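Francisella virulence factor (Francisella novicida, PDB 5EVF) is a conserved virulence protein whose molecular function is unknown, built as a single helix packed on a mixed beta-sheet. Local coordinates at residues 62-67 with 77-82. Sequence-based numbering, arbitrary orientation.
Sequences KNLKEA and HEIKYI
One face of the Tyr81 ring receives the CD1 methyl of Leu64, which stands 3.8 Å from the ring centroid and only 8° off the ring normal, the geometry of a CH-pi contact made over the middle of the face. The second methyl of the same leucine serves the phenol end: Leu64 CD2 is 3.7 Å from Tyr81 CZ and equally close to Tyr81 OH, so the two branches of the fork span the ring from centre to hydroxyl. The side chains of Leu64 and Tyr81 cross at roughly a right angle. With CG anti to the backbone N (chi1 174°), the branch point of Leu64 is set so that CD1 lies over the Tyr81 face.

The pair joins helix 56-73 to strand 78-84 in a two-layer alpha/beta arrangement, one helix lying on a mixed sheet. The axes of helix segment 62-67 and strand segment 78-82 come within 10.1 Å and run nearly antiparallel, at 156°, and the closest CA pair is Leu64 with Tyr81. Where strand 78-84 begins, a classic beta bulge sets His77 and Glu78 together against Phe103 of strand 95-103.

Further along, Leu64 CD1 also meets Ile79 CD1 at 4.0 Å, so this methyl is shared between an aromatic face and an aliphatic tip. Ala67, nearly one helical turn on, adds a looser contact: its carbonyl carbon C lies 4.5 Å from Ile79 CD1. Leu98 of the adjacent strand 95-103 touches Leu64, Ala67 and Tyr81, whereas Val28 of strand 27-30 touches Ile79 and Tyr81.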
ATOM      1  N   LYS A  62      -8.827  -1.396  -2.375  1.00 13.91           N
ATOM      2  CA  LYS A  62      -8.676  -2.464  -1.394  1.00 14.18           C
ATOM      3  C   LYS A  62      -7.236  -2.530  -0.907  1.00 13.18           C
ATOM      4  O   LYS A  62      -6.975  -2.618   0.299  1.00 14.02           O
ATOM      5  CB  LYS A  62      -9.087  -3.793  -2.032  1.00 17.97           C
ATOM      6  CG  LYS A  62      -8.982  -5.024  -1.132  1.00 21.59           C
ATOM      7  CD  LYS A  62     -10.336  -5.440  -0.585  1.00 19.69           C
ATOM      8  CE  LYS A  62     -10.200  -6.491   0.514  1.00 21.73           C
ATOM      9  NZ  LYS A  62      -9.655  -7.802   0.029  1.00 21.68           N
ATOM     10  N   ASN A  63      -6.285  -2.494  -1.844  1.00 12.61           N
ATOM     11  CA  ASN A  63      -4.873  -2.453  -1.468  1.00 11.80           C
ATOM     12  C   ASN A  63      -4.560  -1.231  -0.614  1.00 11.16           C
ATOM     13  O   ASN A  63      -3.791  -1.312   0.359  1.00 10.86           O
ATOM     14  CB  ASN A  63      -3.985  -2.459  -2.715  1.00 11.49           C
ATOM     15  CG  ASN A  63      -3.950  -3.798  -3.402  1.00 12.22           C
ATOM     16  OD1 ASN A  63      -4.145  -4.821  -2.753  1.00 13.53           O
ATOM     17  ND2 ASN A  63      -3.588  -3.818  -4.689  1.00 16.63           N
ATOM     18  N   LEU A  64      -5.140  -0.087  -0.963  1.00 11.11           N
ATOM     19  CA  LEU A  64      -4.804   1.147  -0.257  1.00 10.70           C
ATOM     20  C   LEU A  64      -5.322   1.120   1.176  1.00 11.05           C
ATOM     21  O   LEU A  64      -4.621   1.551   2.099  1.00 10.78           O
ATOM     22  CB  LEU A  64      -5.368   2.358  -1.013  1.00 10.84           C
ATOM     23  CG  LEU A  64      -5.208   3.712  -0.316  1.00 10.75           C
ATOM     24  CD1 LEU A  64      -3.731   4.026  -0.074  1.00 12.88           C
ATOM     25  CD2 LEU A  64      -5.881   4.799  -1.154  1.00 11.90           C
ATOM     26  N   LYS A  65      -6.548   0.634   1.387  1.00 11.87           N
ATOM     27  CA  LYS A  65      -7.074   0.626   2.751  1.00 12.39           C
ATOM     28  C   LYS A  65      -6.247  -0.278   3.653  1.00 14.87           C
ATOM     29  O   LYS A  65      -5.993   0.067   4.814  1.00 13.19           O
ATOM     30  CB  LYS A  65      -8.553   0.231   2.767  1.00 13.49           C
ATOM     31  CG  LYS A  65      -9.389   1.297   2.052  1.00 19.09           C
ATOM     32  CD  LYS A  65     -10.442   1.924   2.952  1.00 38.01           C
ATOM     33  CE  LYS A  65     -10.729   3.371   2.505  1.00 42.81           C
ATOM     34  NZ  LYS A  65     -11.451   4.184   3.522  1.00 40.46           N
ATOM     35  N   GLU A  66      -5.794  -1.425   3.135  1.00 12.27           N
ATOM     36  CA  GLU A  66      -4.908  -2.268   3.936  1.00 12.31           C
ATOM     37  C   GLU A  66      -3.568  -1.577   4.169  1.00 11.48           C
ATOM     38  O   GLU A  66      -2.994  -1.662   5.262  1.00 11.83           O
ATOM     39  CB  GLU A  66      -4.723  -3.635   3.263  1.00 12.70           C
ATOM     40  CG  GLU A  66      -3.913  -4.637   4.079  1.00 13.44           C
ATOM     41  CD  GLU A  66      -4.551  -4.963   5.418  1.00 18.90           C
ATOM     42  OE1 GLU A  66      -5.790  -4.898   5.523  1.00 18.65           O
ATOM     43  OE2 GLU A  66      -3.802  -5.277   6.379  1.00 21.67           O
ATOM     44  N   ALA A  67      -3.059  -0.872   3.161  1.00 10.81           N
ATOM     45  CA  ALA A  67      -1.764  -0.212   3.325  1.00 10.24           C
ATOM     46  C   ALA A  67      -1.837   0.888   4.376  1.00 10.61           C
ATOM     47  O   ALA A  67      -0.884   1.083   5.145  1.00 10.83           O
ATOM     48  CB  ALA A  67      -1.290   0.342   1.985  1.00 11.62           C
ATOM     49  N   HIS A  77       2.699   8.799   9.758  1.00 13.87           N
ATOM     50  CA  HIS A  77       1.788   9.927   9.654  1.00 14.17           C
ATOM     51  C   HIS A  77       1.304  10.177   8.233  1.00 13.53           C
ATOM     52  O   HIS A  77       0.275  10.842   8.049  1.00 13.90           O
ATOM     53  CB  HIS A  77       2.467  11.190  10.178  1.00 17.00           C
ATOM     54  CG  HIS A  77       2.787  11.126  11.634  1.00 17.94           C
ATOM     55  ND1 HIS A  77       4.006  11.512  12.140  1.00 18.92           N
ATOM     56  CD2 HIS A  77       2.049  10.720  12.693  1.00 23.09           C
ATOM     57  CE1 HIS A  77       4.006  11.350  13.451  1.00 22.79           C
ATOM     58  NE2 HIS A  77       2.829  10.874  13.813  1.00 20.87           N
ATOM     59  N   GLU A  78       2.001   9.635   7.237  1.00 12.73           N
ATOM     60  CA  GLU A  78       1.729   9.939   5.840  1.00 12.31           C
ATOM     61  C   GLU A  78       2.190   8.760   4.994  1.00 13.66           C
ATOM     62  O   GLU A  78       3.190   8.119   5.311  1.00 12.63           O
ATOM     63  CB  GLU A  78       2.442  11.241   5.455  1.00 15.37           C
ATOM     64  CG  GLU A  78       2.809  11.434   4.009  1.00 20.28           C
ATOM     65  CD  GLU A  78       3.596  12.734   3.802  1.00 22.90           C
ATOM     66  OE1 GLU A  78       4.098  12.945   2.691  1.00 27.21           O
ATOM     67  OE2 GLU A  78       3.693  13.531   4.751  1.00 26.20           O
ATOM     68  N   ILE A  79       1.465   8.472   3.911  1.00 11.50           N
ATOM     69  CA  ILE A  79       1.962   7.505   2.937  1.00 10.28           C
ATOM     70  C   ILE A  79       1.802   8.102   1.552  1.00 10.30           C
ATOM     71  O   ILE A  79       0.859   8.852   1.290  1.00 12.92           O
ATOM     72  CB  ILE A  79       1.257   6.136   2.990  1.00 12.84           C
ATOM     73  CG1 ILE A  79      -0.241   6.276   2.725  1.00 16.53           C
ATOM     74  CG2 ILE A  79       1.514   5.463   4.315  1.00 16.31           C
ATOM     75  CD1 ILE A  79      -0.907   4.905   2.576  1.00 22.42           C
ATOM     76  N   LYS A  80       2.739   7.760   0.667  1.00 10.11           N
ATOM     77  CA  LYS A  80       2.672   8.096  -0.749  1.00 10.21           C
ATOM     78  C   LYS A  80       2.678   6.773  -1.494  1.00 11.13           C
ATOM     79  O   LYS A  80       3.589   5.967  -1.295  1.00 11.99           O
ATOM     80  CB  LYS A  80       3.856   8.971  -1.172  1.00 12.46           C
ATOM     81  CG  LYS A  80       4.026  10.244  -0.337  1.00 15.19           C
ATOM     82  CD  LYS A  80       5.179  11.107  -0.874  1.00 17.86           C
ATOM     83  CE  LYS A  80       5.538  12.231   0.102  1.00 23.59           C
ATOM     84  NZ  LYS A  80       6.808  12.931  -0.292  1.00 22.93           N
ATOM     85  N   TYR A  81       1.664   6.533  -2.330  1.00  9.72           N
ATOM     86  CA  TYR A  81       1.480   5.195  -2.867  1.00  9.57           C
ATOM     87  C   TYR A  81       1.196   5.213  -4.367  1.00  9.69           C
ATOM     88  O   TYR A  81       0.843   6.244  -4.964  1.00 10.09           O
ATOM     89  CB  TYR A  81       0.326   4.481  -2.143  1.00 10.50           C
ATOM     90  CG  TYR A  81      -0.996   4.976  -2.655  1.00  9.59           C
ATOM     91  CD1 TYR A  81      -1.496   6.216  -2.264  1.00  9.91           C
ATOM     92  CD2 TYR A  81      -1.718   4.242  -3.594  1.00 11.68           C
ATOM     93  CE1 TYR A  81      -2.703   6.699  -2.771  1.00 14.64           C
ATOM     94  CE2 TYR A  81      -2.916   4.729  -4.108  1.00 13.17           C
ATOM     95  CZ  TYR A  81      -3.395   5.952  -3.696  1.00 17.44           C
ATOM     96  OH  TYR A  81      -4.585   6.427  -4.199  1.00 16.29           O
ATOM     97  N   ILE A  82       1.339   4.029  -4.962  1.00  9.64           N
ATOM     98  CA  ILE A  82       0.974   3.795  -6.358  1.00 10.06           C
ATOM     99  C   ILE A  82       0.480   2.359  -6.481  1.00 11.26           C
ATOM    100  O   ILE A  82       1.010   1.454  -5.836  1.00  9.92           O
ATOM    101  CB  ILE A  82       2.165   4.084  -7.296  1.00 11.40           C
ATOM    102  CG1 ILE A  82       1.755   3.909  -8.765  1.00 11.82           C
ATOM    103  CG2 ILE A  82       3.356   3.171  -6.953  1.00 14.49           C
ATOM    104  CD1 ILE A  82       2.796   4.428  -9.736  1.00 13.69           C
TER